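Local coordinates for probable ABC transporter phosphite binding protein PhnD1 (Prochlorococcus marinus str. MIT 9301, PDB 5LQ5), which binds inorganic phosphite tightly, and methylphosphonate and phosphate only very weakly, probably as the solute-binding protein of an ABC transporter, at residues I11-Q16 with G156-T161; V18-F23 with Y40-N45; Q83-K88 with R251-E256; I79-R84 with W208-D213. All coordinates share one frame; numbering follows the deposited sequence.

Contact 1: residues I11-Q16 with G156-T161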
loop_
_atom_site.group_PDB
_atom_site.type_symbol
_atom_site.label_atom_id
_atom_site.label_comp_id
_atom_site.label_asym_id
_atom_site.label_seq_id
_atom_site.Cartn_x
_atom_site.Cartn_y
_atom_site.Cartn_z
ATOM N N ILE A 11 3.527 1.995 -5.688
ATOM C CA ILE A 11 4.383 1.944 -4.514
ATOM C C ILE A 11 4.962 0.519 -4.378
ATOM O O ILE A 11 4.227 -0.471 -4.574
ATOM C CB ILE A 11 3.692 2.394 -3.213
ATOM C CG1 ILE A 11 2.384 1.628 -2.966
ATOM C CG2 ILE A 11 3.465 3.925 -3.237
ATOM C CD1 ILE A 11 1.881 1.774 -1.556
ATOM N N PRO A 12 6.253 0.386 -4.044
ATOM C CA PRO A 12 6.893 -0.932 -3.955
ATOM C C PRO A 12 6.674 -1.573 -2.583
ATOM O O PRO A 12 7.576 -1.674 -1.752
ATOM C CB PRO A 12 8.357 -0.611 -4.215
ATOM C CG PRO A 12 8.535 0.795 -3.702
ATOM C CD PRO A 12 7.232 1.487 -3.980
ATOM N N ASP A 13 5.429 -2.006 -2.375
ATOM C CA ASP A 13 4.922 -2.449 -1.058
ATOM C C ASP A 13 5.133 -3.941 -0.807
ATOM O O ASP A 13 4.859 -4.441 0.275
ATOM C CB ASP A 13 3.458 -2.047 -0.866
ATOM C CG ASP A 13 2.480 -2.857 -1.734
ATOM O OD1 ASP A 13 2.887 -3.419 -2.771
ATOM O OD2 ASP A 13 1.307 -2.942 -1.354
ATOM N N GLN A 14 5.597 -4.622 -1.858
ATOM C CA GLN A 14 5.855 -6.063 -1.873
ATOM C C GLN A 14 7.109 -6.330 -2.713
ATOM O O GLN A 14 7.599 -5.446 -3.385
ATOM C CB GLN A 14 4.624 -6.804 -2.450
ATOM C CG GLN A 14 3.436 -6.718 -1.503
ATOM C CD GLN A 14 2.164 -7.133 -2.176
ATOM O OE1 GLN A 14 1.393 -6.315 -2.671
ATOM N NE2 GLN A 14 1.939 -8.383 -2.188
ATOM N N ASN A 15 7.602 -7.562 -2.694
ATOM C CA ASN A 15 8.750 -7.931 -3.476
ATOM C C ASN A 15 8.511 -7.678 -4.964
ATOM O O ASN A 15 7.375 -7.806 -5.472
ATOM C CB ASN A 15 9.124 -9.390 -3.255
ATOM C CG ASN A 15 9.648 -9.662 -1.851
ATOM O OD1 ASN A 15 10.208 -8.784 -1.174
ATOM N ND2 ASN A 15 9.487 -10.865 -1.422
ATOM N N GLN A 16 9.587 -7.322 -5.654
ATOM C CA GLN A 16 9.491 -6.931 -7.065
ATOM C C GLN A 16 8.905 -8.010 -7.984
ATOM O O GLN A 16 8.204 -7.688 -8.963
ATOM C CB GLN A 16 10.825 -6.402 -7.586
ATOM C CG GLN A 16 10.721 -5.674 -8.917
ATOM C CD GLN A 16 9.879 -4.426 -8.805
ATOM O OE1 GLN A 16 10.048 -3.630 -7.879
ATOM N NE2 GLN A 16 8.949 -4.263 -9.719
ATOM N N GLY A 156 10.720 -0.784 4.485
ATOM C CA GLY A 156 10.389 -0.415 3.113
ATOM C C GLY A 156 9.285 -1.144 2.392
ATOM O O GLY A 156 8.813 -0.709 1.355
ATOM N N SER A 157 8.874 -2.280 2.921
ATOM C CA SER A 157 7.813 -3.043 2.250
ATOM C C SER A 157 7.198 -4.032 3.219
ATOM O O SER A 157 7.815 -4.440 4.210
ATOM C CB SER A 157 8.328 -3.777 1.015
ATOM O OG SER A 157 8.730 -5.128 1.290
ATOM N N HIS A 158 5.979 -4.450 2.895
ATOM C CA HIS A 158 5.277 -5.395 3.773
ATOM C C HIS A 158 5.962 -6.770 3.747
ATOM O O HIS A 158 6.037 -7.460 4.781
ATOM C CB HIS A 158 3.808 -5.482 3.421
ATOM C CG HIS A 158 3.131 -4.159 3.468
ATOM N ND1 HIS A 158 3.131 -3.371 4.598
ATOM C CD2 HIS A 158 2.572 -3.414 2.484
ATOM C CE1 HIS A 158 2.538 -2.224 4.321
ATOM N NE2 HIS A 158 2.167 -2.234 3.054
ATOM N N ASP A 159 6.439 -7.184 2.574
ATOM C CA ASP A 159 7.172 -8.497 2.486
ATOM C C ASP A 159 8.471 -8.418 3.308
ATOM O O ASP A 159 8.835 -9.352 4.035
ATOM C CB ASP A 159 7.469 -8.908 1.055
ATOM C CG ASP A 159 6.258 -9.395 0.300
ATOM O OD1 ASP A 159 5.259 -9.855 0.925
ATOM O OD2 ASP A 159 6.367 -9.370 -0.952
ATOM N N ALA A 160 9.133 -7.254 3.252
ATOM C CA ALA A 160 10.380 -7.106 4.005
ATOM C C ALA A 160 10.185 -7.084 5.526
ATOM O O ALA A 160 11.020 -7.593 6.261
ATOM C CB ALA A 160 11.154 -5.893 3.556
ATOM N N THR A 161 9.051 -6.551 5.979
ATOM C CA THR A 161 8.713 -6.563 7.399
ATOM C C THR A 161 8.548 -7.999 7.897
ATOM O O THR A 161 9.119 -8.378 8.883
ATOM C CB THR A 161 7.428 -5.767 7.642
ATOM O OG1 THR A 161 7.665 -4.425 7.231
ATOM C CG2 THR A 161 6.992 -5.791 9.065
HETATM O O HOH W 1 10.198 -6.016 -0.717
#
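His158 CD2 touches Asp13 CB at 3.7 Å across the cleft, and the aspartate carboxylate beyond it is turned 75° from the imidazole plane. Asp13 O also comes close to CD2, at a slant to the ring. A second pair of flat groups, the Asn15 amide and the Asp159 carboxylate, is inclined by 54°. Together they join the two lobes of a periplasmic binding protein: the loop after strand 5-10 touches the first turn of helix 158-167, a closed clamshell with phosphite held between. His158 CG stands beside its own backbone N (chi1 -57°), which keeps CD2 near Asp13 while NE2 bonds a phosphite oxygen; Asp13 OD2 is bonded to Tyr206 OH. The helix start is pinned by His158 N, which donates to Asp13 O over 2.8 Å from above the carbonyl plane. One residue earlier, Ser157 caps the helix, its OG accepting from Ala160 N at 2.9 Å. Asp159 OD2 takes the backbone N-H of Asn15 at 2.8 Å in an almost straight bond on the oxygen's anti side, and Gln14 CB packs against the same oxygen. OD1 of that carboxylate bonds Asn183 ND2, which fixes its rotation. Putting an alanine at Asp159 would probably leave both Asn15 N and Asn183 ND2 without their acceptor and weaken the link between the lobes. A water finishes the seam: it donates to Asn15 OD1 at 2.8 Å and hydrogen-bonds Ser157 OG at 2.6 Å.

Contact 2: residues V18-F23 with Y40-N45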
loop_
_atom_site.group_PDB
_atom_site.type_symbol
_atom_site.label_atom_id
_atom_site.label_comp_id
_atom_site.label_asym_id
_atom_site.label_seq_id
_atom_site.Cartn_x
_atom_site.Cartn_y
_atom_site.Cartn_z
ATOM N N VAL A 18 6.405 -10.062 -7.399
ATOM C CA VAL A 18 4.951 -9.903 -7.261
ATOM C C VAL A 18 4.494 -8.670 -8.044
ATOM O O VAL A 18 3.503 -8.695 -8.761
ATOM C CB VAL A 18 4.537 -9.780 -5.763
ATOM C CG1 VAL A 18 3.054 -9.434 -5.615
ATOM C CG2 VAL A 18 4.874 -11.071 -5.020
ATOM N N LEU A 19 5.209 -7.572 -7.871
ATOM C CA LEU A 19 4.838 -6.305 -8.520
ATOM C C LEU A 19 4.924 -6.411 -10.027
ATOM O O LEU A 19 4.009 -5.988 -10.741
ATOM C CB LEU A 19 5.732 -5.143 -8.059
ATOM C CG LEU A 19 5.754 -4.849 -6.565
ATOM C CD1 LEU A 19 6.837 -3.810 -6.287
ATOM C CD2 LEU A 19 4.423 -4.408 -6.047
ATOM N N ASP A 20 6.032 -6.979 -10.505
ATOM C CA ASP A 20 6.217 -7.168 -11.954
ATOM C C ASP A 20 5.049 -7.957 -12.546
ATOM O O ASP A 20 4.455 -7.577 -13.557
ATOM C CB ASP A 20 7.486 -7.964 -12.226
ATOM C CG ASP A 20 8.754 -7.145 -12.117
ATOM O OD1 ASP A 20 8.704 -5.906 -12.065
ATOM O OD2 ASP A 20 9.841 -7.777 -12.094
ATOM N N LYS A 21 4.715 -9.071 -11.910
ATOM C CA LYS A 21 3.640 -9.941 -12.431
ATOM C C LYS A 21 2.290 -9.213 -12.508
ATOM O O LYS A 21 1.630 -9.217 -13.554
ATOM C CB LYS A 21 3.500 -11.220 -11.598
ATOM C CG LYS A 21 2.755 -12.325 -12.331
ATOM C CD LYS A 21 2.513 -13.526 -11.439
ATOM C CE LYS A 21 1.555 -14.486 -12.132
ATOM N NZ LYS A 21 1.192 -15.651 -11.287
ATOM N N ARG A 22 1.919 -8.581 -11.397
ATOM C CA ARG A 22 0.677 -7.815 -11.252
ATOM C C ARG A 22 0.600 -6.693 -12.259
ATOM O O ARG A 22 -0.406 -6.575 -13.019
ATOM C CB ARG A 22 0.577 -7.219 -9.840
ATOM C CG ARG A 22 -0.701 -6.479 -9.580
ATOM C CD ARG A 22 -1.058 -6.563 -8.144
ATOM N NE ARG A 22 -0.335 -5.600 -7.360
ATOM C CZ ARG A 22 -0.460 -5.490 -6.045
ATOM N NH1 ARG A 22 -1.241 -6.329 -5.372
ATOM N NH2 ARG A 22 0.203 -4.542 -5.405
ATOM N N PHE A 23 1.595 -5.816 -12.237
ATOM C CA PHE A 23 1.480 -4.573 -13.017
ATOM C C PHE A 23 1.742 -4.739 -14.501
ATOM O O PHE A 23 1.175 -4.027 -15.328
ATOM C CB PHE A 23 2.267 -3.436 -12.357
ATOM C CG PHE A 23 1.665 -3.042 -11.057
ATOM C CD1 PHE A 23 0.430 -2.389 -11.005
ATOM C CD2 PHE A 23 2.283 -3.388 -9.860
ATOM C CE1 PHE A 23 -0.159 -2.113 -9.805
ATOM C CE2 PHE A 23 1.705 -3.076 -8.651
ATOM C CZ PHE A 23 0.481 -2.448 -8.622
ATOM N N TYR A 40 4.540 -0.730 -17.473
ATOM C CA TYR A 40 4.819 -0.639 -16.022
ATOM C C TYR A 40 6.288 -0.243 -15.824
ATOM O O TYR A 40 7.204 -0.880 -16.365
ATOM C CB TYR A 40 4.495 -1.938 -15.288
ATOM C CG TYR A 40 5.055 -2.042 -13.877
ATOM C CD1 TYR A 40 4.785 -1.053 -12.915
ATOM C CD2 TYR A 40 5.808 -3.166 -13.478
ATOM C CE1 TYR A 40 5.287 -1.160 -11.635
ATOM C CE2 TYR A 40 6.301 -3.269 -12.201
ATOM C CZ TYR A 40 6.037 -2.246 -11.278
ATOM O OH TYR A 40 6.542 -2.317 -9.990
ATOM N N ILE A 41 6.506 0.790 -15.036
ATOM C CA ILE A 41 7.836 1.349 -14.739
ATOM C C ILE A 41 8.101 1.212 -13.228
ATOM O O ILE A 41 7.615 2.042 -12.464
ATOM C CB ILE A 41 7.924 2.848 -15.124
ATOM C CG1 ILE A 41 7.423 3.117 -16.549
ATOM C CG2 ILE A 41 9.316 3.402 -14.896
ATOM C CD1 ILE A 41 8.150 2.384 -17.634
ATOM N N PRO A 42 8.902 0.211 -12.788
ATOM C CA PRO A 42 9.239 0.087 -11.360
ATOM C C PRO A 42 9.996 1.283 -10.786
ATOM O O PRO A 42 10.701 1.978 -11.496
ATOM C CB PRO A 42 10.107 -1.187 -11.291
ATOM C CG PRO A 42 9.809 -1.923 -12.551
ATOM C CD PRO A 42 9.554 -0.848 -13.572
ATOM N N VAL A 43 9.824 1.487 -9.484
ATOM C CA VAL A 43 10.597 2.489 -8.734
ATOM C C VAL A 43 11.282 1.871 -7.530
ATOM O O VAL A 43 10.860 0.829 -7.048
ATOM C CB VAL A 43 9.704 3.655 -8.292
ATOM C CG1 VAL A 43 9.156 4.360 -9.531
ATOM C CG2 VAL A 43 8.612 3.172 -7.317
ATOM N N ILE A 44 12.260 2.582 -6.982
ATOM C CA ILE A 44 13.054 2.020 -5.870
ATOM C C ILE A 44 12.391 2.078 -4.492
ATOM O O ILE A 44 12.686 1.232 -3.653
ATOM C CB ILE A 44 14.488 2.598 -5.780
ATOM C CG1 ILE A 44 14.465 4.113 -5.553
ATOM C CG2 ILE A 44 15.302 2.162 -7.001
ATOM C CD1 ILE A 44 15.811 4.646 -5.076
ATOM N N ASN A 45 11.514 3.070 -4.254
ATOM C CA ASN A 45 10.908 3.263 -2.916
ATOM C C ASN A 45 9.626 4.096 -3.019
ATOM O O ASN A 45 9.245 4.519 -4.121
ATOM C CB ASN A 45 11.930 3.819 -1.922
ATOM C CG ASN A 45 12.492 5.172 -2.320
ATOM O OD1 ASN A 45 11.806 6.000 -2.940
ATOM N ND2 ASN A 45 13.754 5.403 -1.987
#
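Phe23 sets its CB over one face of the Tyr40 ring, displaced toward CG and CD1, a CH-pi contact 3.5 Å from CB to the ring centroid. Tyr40 reaches there because its CG is anti to the backbone N (chi1 166°), which lays the phenol along the helix from Phe23 back to Leu19. Phe23 CG sits beside its own backbone N instead, carrying its ring past the tyrosine; the two rings meet obliquely, planes at 36°, with centroids 5.3 Å apart. On the opposite face of the phenol lies the backbone N of Pro42. Asp20 starts out pointing away from the loop, yet its carboxylate brings OD1 to the ring edge, 3.6 Å from Tyr40 CE2. At the far end, Tyr40 OH rests 3.5 Å from Leu19 CB. Gln16 NE2 ties the polar ends together, bonded to both Tyr40 OH and Asp20 OD1. A leucine in place of Tyr40 would probably deprive Gln16 of its phenol partner and Phe23 CB of the flat face it packs on. The contact fastens helix 16-34 to the end of strand 37-40, within the beta-alpha-beta unit that joins strand 5-10 to its parallel neighbour; the loop carrying Pro42 then leads on to helix 46-54.

Contact 3: residues Q83-K88 with R251-E256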
loop_
_atom_site.group_PDB
_atom_site.type_symbol
_atom_site.label_atom_id
_atom_site.label_comp_id
_atom_site.label_asym_id
_atom_site.label_seq_id
_atom_site.Cartn_x
_atom_site.Cartn_y
_atom_site.Cartn_z
ATOM N N GLN A 83 -10.500 2.258 -6.379
ATOM C CA GLN A 83 -9.968 1.535 -5.235
ATOM C C GLN A 83 -10.605 0.144 -5.248
ATOM O O GLN A 83 -11.419 -0.145 -6.121
ATOM C CB GLN A 83 -10.261 2.283 -3.916
ATOM C CG GLN A 83 -11.748 2.283 -3.544
ATOM C CD GLN A 83 -12.134 3.118 -2.338
ATOM O OE1 GLN A 83 -11.471 3.097 -1.326
ATOM N NE2 GLN A 83 -13.277 3.801 -2.424
ATOM N N ARG A 84 -10.236 -0.686 -4.290
ATOM C CA ARG A 84 -10.938 -1.958 -4.009
ATOM C C ARG A 84 -11.950 -1.767 -2.893
ATOM O O ARG A 84 -11.873 -0.817 -2.133
ATOM C CB ARG A 84 -9.957 -3.071 -3.659
ATOM C CG ARG A 84 -8.823 -3.233 -4.665
ATOM C CD ARG A 84 -7.642 -4.035 -4.136
ATOM N NE ARG A 84 -7.017 -3.376 -2.990
ATOM C CZ ARG A 84 -5.953 -3.834 -2.342
ATOM N NH1 ARG A 84 -5.378 -4.973 -2.690
ATOM N NH2 ARG A 84 -5.455 -3.139 -1.334
ATOM N N ASP A 85 -12.905 -2.687 -2.776
ATOM C CA ASP A 85 -13.841 -2.642 -1.642
ATOM C C ASP A 85 -13.106 -2.619 -0.314
ATOM O O ASP A 85 -13.447 -1.834 0.559
ATOM C CB ASP A 85 -14.820 -3.829 -1.650
ATOM C CG ASP A 85 -15.877 -3.695 -2.720
ATOM O OD1 ASP A 85 -16.768 -2.820 -2.587
ATOM O OD2 ASP A 85 -15.808 -4.450 -3.709
ATOM N N ILE A 86 -12.079 -3.451 -0.197
ATOM C CA ILE A 86 -11.282 -3.537 1.045
ATOM C C ILE A 86 -10.551 -2.241 1.435
ATOM O O ILE A 86 -10.314 -1.967 2.622
ATOM C CB ILE A 86 -10.302 -4.741 1.048
ATOM C CG1 ILE A 86 -9.736 -4.952 2.455
ATOM C CG2 ILE A 86 -9.184 -4.615 0.021
ATOM C CD1 ILE A 86 -10.802 -5.098 3.527
ATOM N N ASP A 87 -10.234 -1.436 0.436
ATOM C CA ASP A 87 -9.567 -0.154 0.704
ATOM C C ASP A 87 -10.386 0.875 1.457
ATOM O O ASP A 87 -9.821 1.819 2.003
ATOM C CB ASP A 87 -8.986 0.433 -0.583
ATOM C CG ASP A 87 -7.953 -0.462 -1.190
ATOM O OD1 ASP A 87 -7.009 -0.848 -0.451
ATOM O OD2 ASP A 87 -8.056 -0.772 -2.401
ATOM N N LYS A 88 -11.711 0.710 1.477
ATOM C CA LYS A 88 -12.582 1.519 2.338
ATOM C C LYS A 88 -12.539 1.136 3.828
ATOM O O LYS A 88 -12.856 1.962 4.672
ATOM C CB LYS A 88 -14.054 1.502 1.854
ATOM C CG LYS A 88 -14.322 2.457 0.683
ATOM C CD LYS A 88 -15.817 2.700 0.479
ATOM C CE LYS A 88 -16.425 1.786 -0.548
ATOM N NZ LYS A 88 -17.912 1.857 -0.513
ATOM N N ARG A 251 -13.397 -6.925 -7.606
ATOM C CA ARG A 251 -13.664 -5.778 -8.466
ATOM C C ARG A 251 -12.888 -4.549 -7.985
ATOM O O ARG A 251 -12.411 -4.496 -6.847
ATOM C CB ARG A 251 -15.160 -5.441 -8.464
ATOM C CG ARG A 251 -15.732 -5.115 -7.085
ATOM C CD ARG A 251 -17.210 -4.769 -7.162
ATOM N NE ARG A 251 -17.718 -4.286 -5.879
ATOM C CZ ARG A 251 -18.829 -3.580 -5.695
ATOM N NH1 ARG A 251 -19.622 -3.256 -6.716
ATOM N NH2 ARG A 251 -19.145 -3.183 -4.465
ATOM N N PHE A 252 -12.796 -3.573 -8.869
ATOM C CA PHE A 252 -12.484 -2.190 -8.496
ATOM C C PHE A 252 -13.769 -1.375 -8.437
ATOM O O PHE A 252 -14.705 -1.663 -9.152
ATOM C CB PHE A 252 -11.516 -1.539 -9.480
ATOM C CG PHE A 252 -10.109 -2.076 -9.406
ATOM C CD1 PHE A 252 -9.252 -1.692 -8.389
ATOM C CD2 PHE A 252 -9.653 -2.963 -10.349
ATOM C CE1 PHE A 252 -7.958 -2.209 -8.336
ATOM C CE2 PHE A 252 -8.381 -3.471 -10.310
ATOM C CZ PHE A 252 -7.508 -3.082 -9.311
ATOM N N ILE A 253 -13.769 -0.361 -7.590
ATOM C CA ILE A 253 -14.894 0.538 -7.339
ATOM C C ILE A 253 -14.411 1.985 -7.347
ATOM O O ILE A 253 -13.211 2.263 -7.253
ATOM C CB ILE A 253 -15.581 0.253 -5.977
ATOM C CG1 ILE A 253 -14.626 0.512 -4.808
ATOM C CG2 ILE A 253 -16.101 -1.177 -5.934
ATOM C CD1 ILE A 253 -15.325 0.514 -3.463
ATOM N N LYS A 254 -15.365 2.896 -7.410
ATOM C CA LYS A 254 -15.097 4.331 -7.415
ATOM C C LYS A 254 -14.479 4.792 -6.071
ATOM O O LYS A 254 -14.716 4.226 -5.007
ATOM C CB LYS A 254 -16.361 5.159 -7.698
ATOM C CG LYS A 254 -16.896 4.904 -9.084
ATOM C CD LYS A 254 -18.082 5.779 -9.393
ATOM C CE LYS A 254 -18.843 5.202 -10.566
ATOM N NZ LYS A 254 -20.020 6.035 -10.924
ATOM N N ALA A 255 -13.677 5.833 -6.176
ATOM C CA ALA A 255 -13.021 6.436 -5.030
ATOM C C ALA A 255 -12.960 7.923 -5.252
ATOM O O ALA A 255 -12.733 8.366 -6.375
ATOM C CB ALA A 255 -11.617 5.869 -4.875
ATOM N N GLU A 256 -13.137 8.710 -4.197
ATOM C CA GLU A 256 -13.008 10.165 -4.320
ATOM C C GLU A 256 -12.046 10.725 -3.280
ATOM O O GLU A 256 -11.836 10.111 -2.232
ATOM C CB GLU A 256 -14.364 10.880 -4.242
ATOM C CG GLU A 256 -15.213 10.574 -3.026
ATOM C CD GLU A 256 -16.516 11.365 -3.007
ATOM O OE1 GLU A 256 -16.881 11.960 -4.044
ATOM O OE2 GLU A 256 -17.191 11.386 -1.952
HETATM O O HOH W 2 -13.220 -5.166 -4.285
#
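Gln83 and Ile253 form the tight part of this contact, an antiparallel hydrogen-bonded pair: Gln83 N gives to Ile253 O and Ile253 N to Gln83 O, both at 2.8 Å. Their side chains leave on the same face, and Gln83 CG packs 3.6 Å from Ile253 CG1. That CG lies between the backbone N and the carbonyl carbon (chi1 69°), which sends the extended chain toward Lys254 O, met by Gln83 NE2 at 3.0 Å nearly in the amide plane, with Ala255 CB alongside; OE1 is bonded to Gln259 NE2. Phe252 turns its ring edge to Gln83 O, touches Arg84 CG with CE1 and makes edge-to-face contacts with Trp208 and Phe247. The outer side is polar and water-lined. There Arg251 holds Asp85 side-on, NE to OD2 at 2.9 Å and NH2 to OD1 at 3.1 Å, the two planes only 22° apart. Ile253 CG2 lies over one face of that guanidinium; the one close spot here is its CD1 against Lys88 CE. A water accepts from Asp85 N and donates to Asp85 OD2 and Arg251 O. Short strand 252-253 is thus added antiparallel to strand 79-84 at the edge of the lobe's mixed sheet in a periplasmic binding protein.

Contact 4: residues I79-R84 with W208-D213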
loop_
_atom_site.group_PDB
_atom_site.type_symbol
_atom_site.label_atom_id
_atom_site.label_comp_id
_atom_site.label_asym_id
_atom_site.label_seq_id
_atom_site.Cartn_x
_atom_site.Cartn_y
_atom_site.Cartn_z
ATOM N N ILE A 79 -6.169 13.130 -10.510
ATOM C CA ILE A 79 -7.474 12.473 -10.409
ATOM C C ILE A 79 -7.443 11.160 -9.640
ATOM O O ILE A 79 -6.731 10.245 -10.007
ATOM C CB ILE A 79 -8.034 12.144 -11.827
ATOM C CG1 ILE A 79 -7.966 13.370 -12.765
ATOM C CG2 ILE A 79 -9.449 11.579 -11.749
ATOM C CD1 ILE A 79 -8.828 14.534 -12.356
ATOM N N VAL A 80 -8.281 11.043 -8.624
ATOM C CA VAL A 80 -8.573 9.753 -7.971
ATOM C C VAL A 80 -9.464 8.924 -8.872
ATOM O O VAL A 80 -10.586 9.329 -9.204
ATOM C CB VAL A 80 -9.184 9.877 -6.570
ATOM C CG1 VAL A 80 -9.340 8.508 -5.946
ATOM C CG2 VAL A 80 -8.315 10.743 -5.692
ATOM N N ILE A 81 -8.972 7.733 -9.227
ATOM C CA ILE A 81 -9.633 6.877 -10.250
ATOM C C ILE A 81 -10.487 5.748 -9.686
ATOM O O ILE A 81 -11.625 5.589 -10.112
ATOM C CB ILE A 81 -8.587 6.310 -11.247
ATOM C CG1 ILE A 81 -7.956 7.434 -12.076
ATOM C CG2 ILE A 81 -9.176 5.233 -12.153
ATOM C CD1 ILE A 81 -8.848 8.034 -13.149
ATOM N N ALA A 82 -9.927 4.949 -8.796
ATOM C CA ALA A 82 -10.554 3.725 -8.299
ATOM C C ALA A 82 -9.841 3.177 -7.060
ATOM O O ALA A 82 -8.717 3.586 -6.732
ATOM C CB ALA A 82 -10.541 2.664 -9.387
ATOM N N GLN A 83 -10.500 2.258 -6.379
ATOM C CA GLN A 83 -9.968 1.535 -5.235
ATOM C C GLN A 83 -10.605 0.144 -5.248
ATOM O O GLN A 83 -11.419 -0.145 -6.121
ATOM C CB GLN A 83 -10.261 2.283 -3.916
ATOM C CG GLN A 83 -11.748 2.283 -3.544
ATOM C CD GLN A 83 -12.134 3.118 -2.338
ATOM O OE1 GLN A 83 -11.471 3.097 -1.326
ATOM N NE2 GLN A 83 -13.277 3.801 -2.424
ATOM N N ARG A 84 -10.236 -0.686 -4.290
ATOM C CA ARG A 84 -10.938 -1.958 -4.009
ATOM C C ARG A 84 -11.950 -1.767 -2.893
ATOM O O ARG A 84 -11.873 -0.817 -2.133
ATOM C CB ARG A 84 -9.957 -3.071 -3.659
ATOM C CG ARG A 84 -8.823 -3.233 -4.665
ATOM C CD ARG A 84 -7.642 -4.035 -4.136
ATOM N NE ARG A 84 -7.017 -3.376 -2.990
ATOM C CZ ARG A 84 -5.953 -3.834 -2.342
ATOM N NH1 ARG A 84 -5.378 -4.973 -2.690
ATOM N NH2 ARG A 84 -5.455 -3.139 -1.334
ATOM N N TRP A 208 -5.889 4.080 -7.050
ATOM C CA TRP A 208 -5.316 4.531 -8.295
ATOM C C TRP A 208 -5.455 6.024 -8.434
ATOM O O TRP A 208 -6.530 6.567 -8.235
ATOM C CB TRP A 208 -6.003 3.897 -9.499
ATOM C CG TRP A 208 -5.702 2.441 -9.736
ATOM C CD1 TRP A 208 -6.532 1.362 -9.524
ATOM C CD2 TRP A 208 -4.497 1.913 -10.305
ATOM N NE1 TRP A 208 -5.889 0.214 -9.891
ATOM C CE2 TRP A 208 -4.653 0.521 -10.388
ATOM C CE3 TRP A 208 -3.301 2.486 -10.722
ATOM C CZ2 TRP A 208 -3.651 -0.303 -10.887
ATOM C CZ3 TRP A 208 -2.314 1.672 -11.236
ATOM C CH2 TRP A 208 -2.492 0.296 -11.305
ATOM N N VAL A 209 -4.380 6.654 -8.879
ATOM C CA VAL A 209 -4.306 8.076 -9.149
ATOM C C VAL A 209 -3.799 8.284 -10.563
ATOM O O VAL A 209 -2.771 7.726 -10.932
ATOM C CB VAL A 209 -3.411 8.818 -8.144
ATOM C CG1 VAL A 209 -3.400 10.322 -8.435
ATOM C CG2 VAL A 209 -3.877 8.572 -6.702
ATOM N N ALA A 210 -4.472 9.149 -11.330
ATOM C CA ALA A 210 -4.040 9.491 -12.695
ATOM C C ALA A 210 -3.674 10.975 -12.816
ATOM O O ALA A 210 -4.227 11.830 -12.093
ATOM C CB ALA A 210 -5.121 9.154 -13.726
ATOM N N GLN A 211 -2.784 11.281 -13.744
ATOM C CA GLN A 211 -2.473 12.657 -14.144
ATOM C C GLN A 211 -3.741 13.325 -14.663
ATOM O O GLN A 211 -4.613 12.684 -15.274
ATOM C CB GLN A 211 -1.396 12.735 -15.227
ATOM C CG GLN A 211 -0.045 12.186 -14.842
ATOM C CD GLN A 211 0.735 13.054 -13.869
ATOM O OE1 GLN A 211 0.374 14.185 -13.577
ATOM N NE2 GLN A 211 1.808 12.507 -13.360
ATOM N N GLY A 212 -3.786 14.629 -14.455
ATOM C CA GLY A 212 -4.904 15.470 -14.875
ATOM C C GLY A 212 -4.875 15.877 -16.325
ATOM O O GLY A 212 -5.857 16.415 -16.827
ATOM N N ASP A 213 -3.762 15.629 -17.003
ATOM C CA ASP A 213 -3.580 16.125 -18.387
ATOM C C ASP A 213 -3.616 15.092 -19.489
ATOM O O ASP A 213 -3.105 15.332 -20.604
ATOM C CB ASP A 213 -2.282 16.919 -18.500
ATOM C CG ASP A 213 -1.038 16.110 -18.111
ATOM O OD1 ASP A 213 -0.934 14.887 -18.381
ATOM O OD2 ASP A 213 -0.132 16.715 -17.511
#
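Ile81 has CG1 beside its backbone N (chi1 -66°), and this swings the longer branch back along the neighbouring strand until CG1 rests 3.7 Å from Ala210 CB. Trp208 makes the same choice at CG (chi1 -73°), but its indole leads off the strand, so that near Ile81 the tryptophan offers CB, 3.9 Å from Ile81 CB. Its CD1 passes 4.2 Å from Ala82 CB before the ring stacks on Phe26 and meets Trp62. The strands run antiparallel at 148°, joined at one end by the reciprocal bonds of Ile79 and Ala210, both 2.8 Å. Next comes the non-hydrogen-bonded pair of Val80 and Val209, whose side chains take the other face, against Arg72 of helix 65-74; here Val209 CA also makes a CA-H...O contact to Ile79 O. Trp208 then faces two residues: its O accepts from Ile81 N at 2.9 Å, while its N donates to Ala82 O at 2.9 Å. Ile81 has a helix-like backbone here, which fits a classic beta bulge, and the buried Ala82 N finds no partner in the model. Strand 207-210 lies between 60-63 and 79-84, antiparallel to both. A late strand returning from the other lobe to this place gives the 2-1-3-n-4 order characteristic of type II periplasmic binding proteins.

How the contacts relate
Contact 1 joins the two lobes; contacts 2, 3 and 4 all belong to the lobe built on strand 5-10. Contact 1 is nearest the ligand, the His158 side chain being about 3 Å from phosphite, against about 8 Å for Arg84 of contact 3, 10 Å for Leu19 of contact 2 and 11 Å for Val209 of contact 4. Contacts 1 and 2 adjoin, centres 11 Å apart, with Pro12 CG 3.5 Å from Asn45 CA. Contacts 3 and 4 use opposite edges of strand 79-84 and share Gln83 and Arg84. Contact 2 meets contact 4 where Phe23 CE1 lies 3.7 Å from Trp208 CH2, linking helix 16-34 to the sheet.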